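Local coordinates for protein PspGI restriction endonuclease (Pyrococcus sp. GI-H, PDB 3BM3) that probably cuts double-stranded DNA at a specific recognition sequence as a type II restriction endonuclease, and is seen bound to substrate DNA with base flipping, at residues C[25-30]-C[64-69]. The protein carries 2 engineered substitutions. Sequence-based numbering, arbitrary orientation.
Sequences EEAITE and FEIYKE. With nucleotides of chain A.
Where helix 20-31 crosses the long helix 52-80, whose other side meets bound DNA, Ile66 carries the packing between 25-30 and 64-69; Leu59 and Lys62 extend the interface. The short axes of 25-30 and 64-69 pass 9.9 Å apart at 121°, and Ala27 and Ile66 have the closest CA pair. With CG1 anti to the carbonyl carbon (chi1 -70°), Ile66 sends CD1 between three residues of helix 20-31. It lies by the backbone N (3.8 Å) and CB of Ala27. Glu26 lays its CG methylene against CD1 at 3.7 Å, whereas Glu30 arrives from the opposite direction and touches the methyl with its carboxylate, OE2 at 3.6 Å. The other branch, Ile66 CG2, sits 3.7 Å from Glu26 OE1, whose hydrogen-bond partner is Tyr70 OH.

In this EcoRII-C-type nuclease of the PDDEXK clan, Phe64 and Tyr67 of helix 52-80 line one face of the adenine of DA6 of chain A. The Phe64 ring lies nearly parallel to it (about 14°), an offset stack with N9 over its rim and CD1 3.4 Å from C4. The Tyr67 ring is more tilted, with C2 over its rim and CG 3.5 Å from N1. Lys68 CE covers the opposite face of the Phe64 ring, 3.9 Å above its plane.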
# COMPACT_ATOMS: atom_id res chain seq x y z
N GLU C 25 4.39 26.32 3.61
CA GLU C 25 4.38 27.80 3.45
C GLU C 25 5.69 28.39 3.94
O GLU C 25 6.25 29.27 3.29
CB GLU C 25 3.19 28.45 4.13
CG GLU C 25 1.82 28.14 3.50
CD GLU C 25 1.71 28.51 1.99
OE1 GLU C 25 2.36 29.49 1.55
OE2 GLU C 25 0.98 27.80 1.26
N GLU C 26 6.19 27.89 5.06
CA GLU C 26 7.48 28.34 5.59
C GLU C 26 8.59 28.08 4.58
O GLU C 26 9.43 28.96 4.32
CB GLU C 26 7.79 27.62 6.88
CG GLU C 26 9.03 28.10 7.54
CD GLU C 26 9.10 27.67 8.99
OE1 GLU C 26 8.15 26.97 9.49
OE2 GLU C 26 10.12 28.04 9.61
N ALA C 27 8.58 26.88 4.01
CA ALA C 27 9.56 26.48 3.00
C ALA C 27 9.44 27.36 1.77
O ALA C 27 10.45 27.74 1.20
CB ALA C 27 9.37 25.02 2.61
N ILE C 28 8.21 27.60 1.32
CA ILE C 28 7.97 28.47 0.16
C ILE C 28 8.62 29.84 0.37
O ILE C 28 9.29 30.38 -0.54
CB ILE C 28 6.48 28.61 -0.12
CG1 ILE C 28 5.95 27.34 -0.79
CG2 ILE C 28 6.20 29.87 -0.97
CD1 ILE C 28 4.46 27.21 -0.84
N THR C 29 8.43 30.39 1.56
CA THR C 29 8.99 31.69 1.91
C THR C 29 10.51 31.62 1.88
O THR C 29 11.18 32.40 1.19
CB THR C 29 8.50 32.14 3.28
OG1 THR C 29 7.09 32.33 3.20
CG2 THR C 29 9.16 33.44 3.70
N GLU C 30 11.04 30.65 2.61
CA GLU C 30 12.48 30.46 2.72
C GLU C 30 13.19 30.29 1.39
O GLU C 30 14.24 30.91 1.18
CB GLU C 30 12.80 29.30 3.67
CG GLU C 30 12.48 29.69 5.11
CD GLU C 30 12.84 28.63 6.13
OE1 GLU C 30 12.40 28.76 7.30
OE2 GLU C 30 13.60 27.69 5.78
N PHE C 64 10.85 19.16 4.40
CA PHE C 64 11.31 18.01 5.24
C PHE C 64 12.35 18.47 6.25
O PHE C 64 12.30 18.14 7.43
CB PHE C 64 11.86 16.90 4.37
CG PHE C 64 12.17 15.63 5.11
CD1 PHE C 64 11.50 15.30 6.28
CD2 PHE C 64 13.06 14.72 4.58
CE1 PHE C 64 11.77 14.15 6.95
CE2 PHE C 64 13.32 13.52 5.25
CZ PHE C 64 12.65 13.24 6.45
N GLU C 65 13.29 19.27 5.80
CA GLU C 65 14.28 19.81 6.71
C GLU C 65 13.65 20.63 7.85
O GLU C 65 14.03 20.48 9.02
CB GLU C 65 15.31 20.64 5.93
CG GLU C 65 16.10 21.59 6.74
CD GLU C 65 16.60 22.75 5.89
OE1 GLU C 65 16.94 22.49 4.71
OE2 GLU C 65 16.59 23.90 6.40
N ILE C 66 12.66 21.45 7.54
CA ILE C 66 11.97 22.21 8.55
C ILE C 66 11.24 21.28 9.50
O ILE C 66 11.35 21.41 10.74
CB ILE C 66 10.99 23.23 7.92
CG1 ILE C 66 11.83 24.33 7.25
CG2 ILE C 66 10.10 23.87 8.95
CD1 ILE C 66 11.04 25.20 6.30
N TYR C 67 10.50 20.34 8.92
CA TYR C 67 9.83 19.33 9.72
C TYR C 67 10.84 18.70 10.70
O TYR C 67 10.58 18.55 11.87
CB TYR C 67 9.25 18.24 8.81
CG TYR C 67 8.85 17.08 9.65
CD1 TYR C 67 7.64 17.10 10.32
CD2 TYR C 67 9.73 16.03 9.87
CE1 TYR C 67 7.30 16.05 11.16
CE2 TYR C 67 9.42 15.00 10.68
CZ TYR C 67 8.22 15.02 11.34
OH TYR C 67 7.94 14.01 12.19
N LYS C 68 11.99 18.30 10.19
CA LYS C 68 12.93 17.59 11.08
C LYS C 68 13.44 18.45 12.21
O LYS C 68 13.70 17.97 13.30
CB LYS C 68 14.09 17.01 10.29
CG LYS C 68 13.65 15.84 9.45
CD LYS C 68 14.82 15.09 8.86
CE LYS C 68 15.50 15.89 7.78
NZ LYS C 68 16.46 15.04 7.01
N GLU C 69 13.60 19.75 11.95
CA GLU C 69 13.98 20.67 12.99
C GLU C 69 12.92 20.73 14.06
O GLU C 69 13.22 20.74 15.25
CB GLU C 69 14.21 22.07 12.43
CG GLU C 69 15.40 22.18 11.48
CD GLU C 69 15.55 23.58 10.89
OE1 GLU C 69 15.72 24.54 11.67
OE2 GLU C 69 15.52 23.73 9.63
P DA A 6 7.75 7.91 1.61
OP1 DA A 6 7.49 8.15 0.16
OP2 DA A 6 9.11 7.54 2.05
O5' DA A 6 7.27 9.23 2.36
C5' DA A 6 7.61 9.44 3.72
C4' DA A 6 8.91 10.18 3.80
O4' DA A 6 8.75 11.56 3.41
C3' DA A 6 9.54 10.20 5.20
O3' DA A 6 10.89 9.78 5.08
C2' DA A 6 9.46 11.66 5.61
C1' DA A 6 9.56 12.35 4.27
N9 DA A 6 9.07 13.73 4.22
C8 DA A 6 9.20 14.59 3.16
N7 DA A 6 8.69 15.77 3.38
C5 DA A 6 8.18 15.69 4.66
C6 DA A 6 7.52 16.62 5.47
N6 DA A 6 7.24 17.87 5.09
N1 DA A 6 7.14 16.23 6.71
C2 DA A 6 7.43 14.98 7.09
N3 DA A 6 8.05 14.01 6.42
C4 DA A 6 8.40 14.43 5.20